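Local coordinates for SusD superfamily protein (Bacteroides thetaiotaomicron, PDB 3MCX) that is of unknown function but, as a SusD-family outer-membrane protein, probably binds a nutrient glycan at the cell surface, at residues A[335-340]-A[413-418]; A[45-50]-A[274-279]. All blocks are in the same frame, centred on the assembly; numbering follows the deposited sequence.

Contact 1: A[335-340]-A[413-418]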
loop_
_atom_site.group_PDB
_atom_site.type_symbol
_atom_site.label_atom_id
_atom_site.label_comp_id
_atom_site.label_asym_id
_atom_site.label_seq_id
_atom_site.Cartn_x
_atom_site.Cartn_y
_atom_site.Cartn_z
ATOM N N LEU A 335 -16.758 -2.171 3.224
ATOM C CA LEU A 335 -16.014 -0.926 3.108
ATOM C C LEU A 335 -16.360 -0.272 1.786
ATOM O O LEU A 335 -16.211 -0.927 0.743
ATOM C CB LEU A 335 -14.512 -1.233 3.178
ATOM C CG LEU A 335 -13.593 -0.011 3.120
ATOM C CD1 LEU A 335 -13.840 0.886 4.310
ATOM C CD2 LEU A 335 -12.111 -0.418 2.968
ATOM N N ALA A 336 -16.764 0.991 1.795
ATOM C CA ALA A 336 -17.267 1.676 0.587
ATOM C C ALA A 336 -16.269 2.710 0.019
ATOM O O ALA A 336 -16.675 3.659 -0.628
ATOM C CB ALA A 336 -18.623 2.330 0.875
ATOM N N LYS A 337 -14.981 2.543 0.273
ATOM C CA LYS A 337 -13.976 3.471 -0.226
ATOM C C LYS A 337 -13.782 3.452 -1.748
ATOM O O LYS A 337 -13.327 4.433 -2.287
ATOM C CB LYS A 337 -12.612 3.237 0.420
ATOM C CG LYS A 337 -12.468 3.882 1.740
ATOM C CD LYS A 337 -11.020 3.845 2.214
ATOM C CE LYS A 337 -10.948 4.620 3.499
ATOM N NZ LYS A 337 -9.651 4.536 4.172
ATOM N N PHE A 338 -14.095 2.341 -2.420
ATOM C CA PHE A 338 -13.764 2.193 -3.845
ATOM C C PHE A 338 -15.000 1.811 -4.658
ATOM O O PHE A 338 -15.069 0.741 -5.277
ATOM C CB PHE A 338 -12.643 1.149 -3.993
ATOM C CG PHE A 338 -11.529 1.334 -3.005
ATOM C CD1 PHE A 338 -10.816 2.524 -2.971
ATOM C CD2 PHE A 338 -11.251 0.356 -2.031
ATOM C CE1 PHE A 338 -9.788 2.726 -2.009
ATOM C CE2 PHE A 338 -10.226 0.559 -1.068
ATOM C CZ PHE A 338 -9.505 1.759 -1.070
ATOM N N PRO A 339 -16.003 2.711 -4.719
ATOM C CA PRO A 339 -17.278 2.354 -5.366
ATOM C C PRO A 339 -17.271 2.544 -6.891
ATOM O O PRO A 339 -18.272 2.242 -7.548
ATOM C CB PRO A 339 -18.227 3.331 -4.728
ATOM C CG PRO A 339 -17.372 4.608 -4.601
ATOM C CD PRO A 339 -16.048 4.079 -4.157
ATOM N N GLY A 340 -16.175 3.073 -7.453
ATOM C CA GLY A 340 -16.122 3.381 -8.884
ATOM C C GLY A 340 -16.498 4.821 -9.170
ATOM O O GLY A 340 -17.070 5.512 -8.314
ATOM N N GLU A 413 -8.219 5.943 9.437
ATOM C CA GLU A 413 -8.051 6.751 8.250
ATOM C C GLU A 413 -7.666 5.935 7.033
ATOM O O GLU A 413 -8.113 6.229 5.934
ATOM C CB GLU A 413 -6.989 7.847 8.487
ATOM C CG GLU A 413 -6.870 8.842 7.324
ATOM C CD GLU A 413 -8.205 9.516 6.999
ATOM O OE1 GLU A 413 -8.915 9.887 7.956
ATOM O OE2 GLU A 413 -8.547 9.691 5.796
ATOM N N LEU A 414 -6.819 4.931 7.220
ATOM C CA LEU A 414 -6.152 4.256 6.101
ATOM C C LEU A 414 -6.648 2.836 5.855
ATOM O O LEU A 414 -6.081 2.103 5.058
ATOM C CB LEU A 414 -4.636 4.247 6.338
ATOM C CG LEU A 414 -4.002 5.650 6.464
ATOM C CD1 LEU A 414 -2.523 5.569 6.815
ATOM C CD2 LEU A 414 -4.201 6.439 5.166
ATOM N N VAL A 415 -7.746 2.474 6.517
ATOM C CA VAL A 415 -8.354 1.162 6.288
ATOM C C VAL A 415 -8.593 0.951 4.788
ATOM O O VAL A 415 -9.113 1.811 4.109
ATOM C CB VAL A 415 -9.682 1.003 7.084
ATOM C CG1 VAL A 415 -10.770 2.014 6.628
ATOM C CG2 VAL A 415 -10.184 -0.448 6.988
ATOM N N GLY A 416 -8.167 -0.179 4.260
ATOM C CA GLY A 416 -8.390 -0.469 2.839
ATOM C C GLY A 416 -7.310 0.048 1.903
ATOM O O GLY A 416 -7.344 -0.236 0.716
ATOM N N GLU A 417 -6.313 0.745 2.432
ATOM C CA GLU A 417 -5.301 1.402 1.614
ATOM C C GLU A 417 -3.901 0.769 1.704
ATOM O O GLU A 417 -2.911 1.327 1.188
ATOM C CB GLU A 417 -5.314 2.917 1.886
ATOM C CG GLU A 417 -6.639 3.550 1.461
ATOM C CD GLU A 417 -6.733 5.022 1.806
ATOM O OE1 GLU A 417 -6.194 5.853 1.055
ATOM O OE2 GLU A 417 -7.311 5.318 2.853
ATOM N N GLY A 418 -3.850 -0.428 2.255
ATOM C CA GLY A 418 -2.685 -1.285 2.088
ATOM C C GLY A 418 -1.512 -1.084 3.014
ATOM O O GLY A 418 -0.480 -1.689 2.791
#
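The ammonium group of K337 is gripped by three oxygens, the carbonyls of E413 and V415 and the E417 carboxylate, where the chain leaves helix 403-414 in this SusD-family, TPR-clan fold. K337 NZ donates to V415 O at 2.8 Å, lying in the carbonyl plane on a lone pair with a C=O...N angle of 140°. A second bond runs from K337 NZ to E413 O at 2.9 Å, but here the nitrogen sits above the carbonyl plane, 42° out of it. The third is a salt bridge from K337 NZ to E417 OE2, met on the anti side of the carboxylate and tilted out of its plane, the two side chains crossing at about a right angle. With CG anti to its carbonyl carbon (chi1 -83°) and the chain extended beyond CG, the lysine runs straight from the loop 335-340 toward these three oxygens. With an alanine here, the carbonyls of E413 and V415 would probably lose this donor and the E417 carboxylate this cation, although R355 would still pair with E417 OE1. The E413 carboxylate does not touch the ammonium group; it engages R309, R388, R355 and Y244.

Residues 414-417 form a type II beta turn, closed by E417 N to L414 O at 3.0 Å. G416 takes the positive phi of the turn's third position, and a CB there would also run into L335 CD2, which packs on G416 CA. L335 CD1 meets V415 CG1, the two side chains sliding past each other in opposite directions. One face of the F338 ring carries its neighbour K337 CB, while at the ring's edge F338 CZ lies 3.4 Å from G416 O.

Contact 2: A[45-50]-A[274-279]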
loop_
_atom_site.group_PDB
_atom_site.type_symbol
_atom_site.label_atom_id
_atom_site.label_comp_id
_atom_site.label_asym_id
_atom_site.label_seq_id
_atom_site.Cartn_x
_atom_site.Cartn_y
_atom_site.Cartn_z
ATOM N N TYR A 45 -1.044 -6.268 -4.012
ATOM C CA TYR A 45 -0.296 -5.264 -3.241
ATOM C C TYR A 45 -1.211 -4.169 -2.647
ATOM O O TYR A 45 -0.749 -3.313 -1.872
ATOM C CB TYR A 45 0.841 -4.667 -4.050
ATOM C CG TYR A 45 1.975 -5.643 -4.316
ATOM C CD1 TYR A 45 1.916 -6.550 -5.361
ATOM C CD2 TYR A 45 3.103 -5.641 -3.517
ATOM C CE1 TYR A 45 2.963 -7.424 -5.612
ATOM C CE2 TYR A 45 4.157 -6.521 -3.775
ATOM C CZ TYR A 45 4.075 -7.387 -4.815
ATOM O OH TYR A 45 5.118 -8.248 -5.082
ATOM N N TRP A 46 -2.470 -4.164 -3.069
ATOM C CA TRP A 46 -3.463 -3.243 -2.526
ATOM C C TRP A 46 -3.979 -3.799 -1.208
ATOM O O TRP A 46 -3.885 -3.137 -0.164
ATOM C CB TRP A 46 -4.563 -3.016 -3.566
ATOM C CG TRP A 46 -5.521 -1.908 -3.270
ATOM C CD1 TRP A 46 -5.797 -1.347 -2.066
ATOM C CD2 TRP A 46 -6.382 -1.281 -4.234
ATOM N NE1 TRP A 46 -6.783 -0.363 -2.238
ATOM C CE2 TRP A 46 -7.154 -0.330 -3.559
ATOM C CE3 TRP A 46 -6.575 -1.439 -5.624
ATOM C CZ2 TRP A 46 -8.093 0.480 -4.219
ATOM C CZ3 TRP A 46 -7.511 -0.635 -6.274
ATOM C CH2 TRP A 46 -8.258 0.303 -5.574
ATOM N N TYR A 47 -4.503 -5.014 -1.220
ATOM C CA TYR A 47 -5.167 -5.525 -0.025
ATOM C C TYR A 47 -4.306 -6.337 0.921
ATOM O O TYR A 47 -4.719 -6.612 2.056
ATOM C CB TYR A 47 -6.477 -6.244 -0.365
ATOM C CG TYR A 47 -6.380 -7.403 -1.330
ATOM C CD1 TYR A 47 -5.608 -8.534 -1.041
ATOM C CD2 TYR A 47 -7.146 -7.444 -2.475
ATOM C CE1 TYR A 47 -5.547 -9.632 -1.935
ATOM C CE2 TYR A 47 -7.111 -8.503 -3.354
ATOM C CZ TYR A 47 -6.300 -9.597 -3.082
ATOM O OH TYR A 47 -6.260 -10.668 -3.971
ATOM N N TYR A 48 -3.067 -6.705 0.526
ATOM C CA TYR A 48 -2.173 -7.443 1.433
ATOM C C TYR A 48 -2.009 -6.764 2.783
ATOM O O TYR A 48 -2.209 -7.409 3.823
ATOM C CB TYR A 48 -0.819 -7.673 0.769
ATOM C CG TYR A 48 0.202 -8.404 1.628
ATOM C CD1 TYR A 48 0.159 -9.767 1.795
ATOM C CD2 TYR A 48 1.209 -7.703 2.303
ATOM C CE1 TYR A 48 1.106 -10.432 2.561
ATOM C CE2 TYR A 48 2.150 -8.360 3.085
ATOM C CZ TYR A 48 2.077 -9.723 3.210
ATOM O OH TYR A 48 2.993 -10.401 3.969
ATOM N N GLY A 49 -1.745 -5.473 2.775
ATOM C CA GLY A 49 -1.468 -4.739 3.999
ATOM C C GLY A 49 -2.684 -4.475 4.855
ATOM O O GLY A 49 -2.557 -3.940 5.954
ATOM N N ASP A 50 -3.872 -4.839 4.382
ATOM C CA ASP A 50 -5.074 -4.818 5.194
ATOM C C ASP A 50 -5.433 -6.210 5.726
ATOM O O ASP A 50 -5.572 -6.387 6.928
ATOM C CB ASP A 50 -6.197 -4.211 4.387
ATOM C CG ASP A 50 -5.955 -2.750 4.120
ATOM O OD1 ASP A 50 -6.035 -1.962 5.100
ATOM O OD2 ASP A 50 -5.678 -2.409 2.963
ATOM N N GLU A 274 -10.859 -9.674 -9.937
ATOM C CA GLU A 274 -9.866 -9.873 -8.879
ATOM C C GLU A 274 -9.420 -8.580 -8.256
ATOM O O GLU A 274 -8.778 -8.569 -7.216
ATOM C CB GLU A 274 -8.641 -10.652 -9.395
ATOM C CG GLU A 274 -8.935 -12.056 -9.824
ATOM C CD GLU A 274 -9.220 -13.042 -8.705
ATOM O OE1 GLU A 274 -9.095 -12.695 -7.528
ATOM O OE2 GLU A 274 -9.609 -14.204 -9.036
ATOM N N GLY A 275 -9.714 -7.447 -8.902
ATOM C CA GLY A 275 -9.273 -6.188 -8.348
ATOM C C GLY A 275 -9.827 -5.929 -6.961
ATOM O O GLY A 275 -10.929 -6.333 -6.622
ATOM N N ALA A 276 -9.052 -5.217 -6.145
ATOM C CA ALA A 276 -9.484 -4.959 -4.780
ATOM C C ALA A 276 -10.886 -4.389 -4.695
ATOM O O ALA A 276 -11.625 -4.779 -3.808
ATOM C CB ALA A 276 -8.463 -4.092 -3.989
ATOM N N PRO A 277 -11.245 -3.419 -5.550
ATOM C CA PRO A 277 -12.580 -2.847 -5.429
ATOM C C PRO A 277 -13.696 -3.899 -5.568
ATOM O O PRO A 277 -14.674 -3.863 -4.811
ATOM C CB PRO A 277 -12.601 -1.770 -6.512
ATOM C CG PRO A 277 -11.176 -1.300 -6.531
ATOM C CD PRO A 277 -10.376 -2.607 -6.424
HETATM N N MSE A 278 -13.559 -4.853 -6.489
HETATM C CA MSE A 278 -14.534 -5.918 -6.622
HETATM C C MSE A 278 -14.443 -6.903 -5.459
HETATM O O MSE A 278 -15.454 -7.462 -5.036
HETATM C CB MSE A 278 -14.402 -6.641 -7.968
HETATM C CG MSE A 278 -15.008 -5.860 -9.103
HETATM SE SE MSE A 278 -16.856 -5.312 -8.903
HETATM C CE MSE A 278 -17.606 -7.018 -8.517
ATOM N N VAL A 279 -13.238 -7.105 -4.943
ATOM C CA VAL A 279 -13.088 -8.027 -3.817
ATOM C C VAL A 279 -13.670 -7.431 -2.523
ATOM O O VAL A 279 -14.100 -8.177 -1.646
ATOM C CB VAL A 279 -11.627 -8.537 -3.717
ATOM C CG1 VAL A 279 -11.431 -9.549 -2.532
ATOM C CG2 VAL A 279 -11.235 -9.166 -5.066
HETATM O O HOH W 1 -7.911 -10.754 -5.997
#
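W46 and A276 meet through a CH-pi contact where helix 44-51 packs against the first turn of the short helix 276-279, two helical elements far apart in the sequence of this SusD-like fold. The methyl A276 CB lies over one face of the indole, 3.8 Å from the centroid of its five-membered ring and 26° off the ring normal, displaced toward the rim. Its closest indole atom is W46 CD2, at 3.5 Å from A276 CB. Farther along the indole, P277 crosses the side chain at about a right angle and sets CG 3.5 Å from W46 CH2, with P277 CD close to W46 CZ3. The indole reaches both residues because its CG stands anti to the backbone N (chi1 -169°).

The same methyl also meets the edge of the Y47 ring at CD2, and so is shared by two aromatic side chains.

Farther out, G275 occupies the N-cap position, and its carbonyl accepts the bond from V279 N that closes the first turn presenting A276 and P277. A276 also has a backbone hydrogen bond with G42, tying this turn to the chain just before helix 44-51. The W46 and F338 rings meet edge-to-face, while R67 forms a salt bridge with E274 OE1. A water-mediated link completes the arrangement: one water, in the plane of the Y47 ring, accepts from Y47 OH at 2.6 Å and donates both to E274 O at 2.6 Å and to E274 OE1 at 2.7 Å.

How the contacts relate
The two contacts lie side by side in the interior of the single chain, their centres about 9 Å apart and each about 10 to 11 Å from the chain's centre. They come in series: 45-50 pairs with 274-279 before 335-340 meets 413-418. Helix 44-51, which forms one side of contact 2, also reaches contact 1, where D50 OD2 probably accepts a hydrogen bond from G418 N at 2.8 Å and D50 OD1 one from G416 N. W46 adds a weak bond from NE1 to G416 O. An N-terminal helix is thereby joined to the turn after helix 403-414, bringing distant parts of the SusD-like fold together in one buried region.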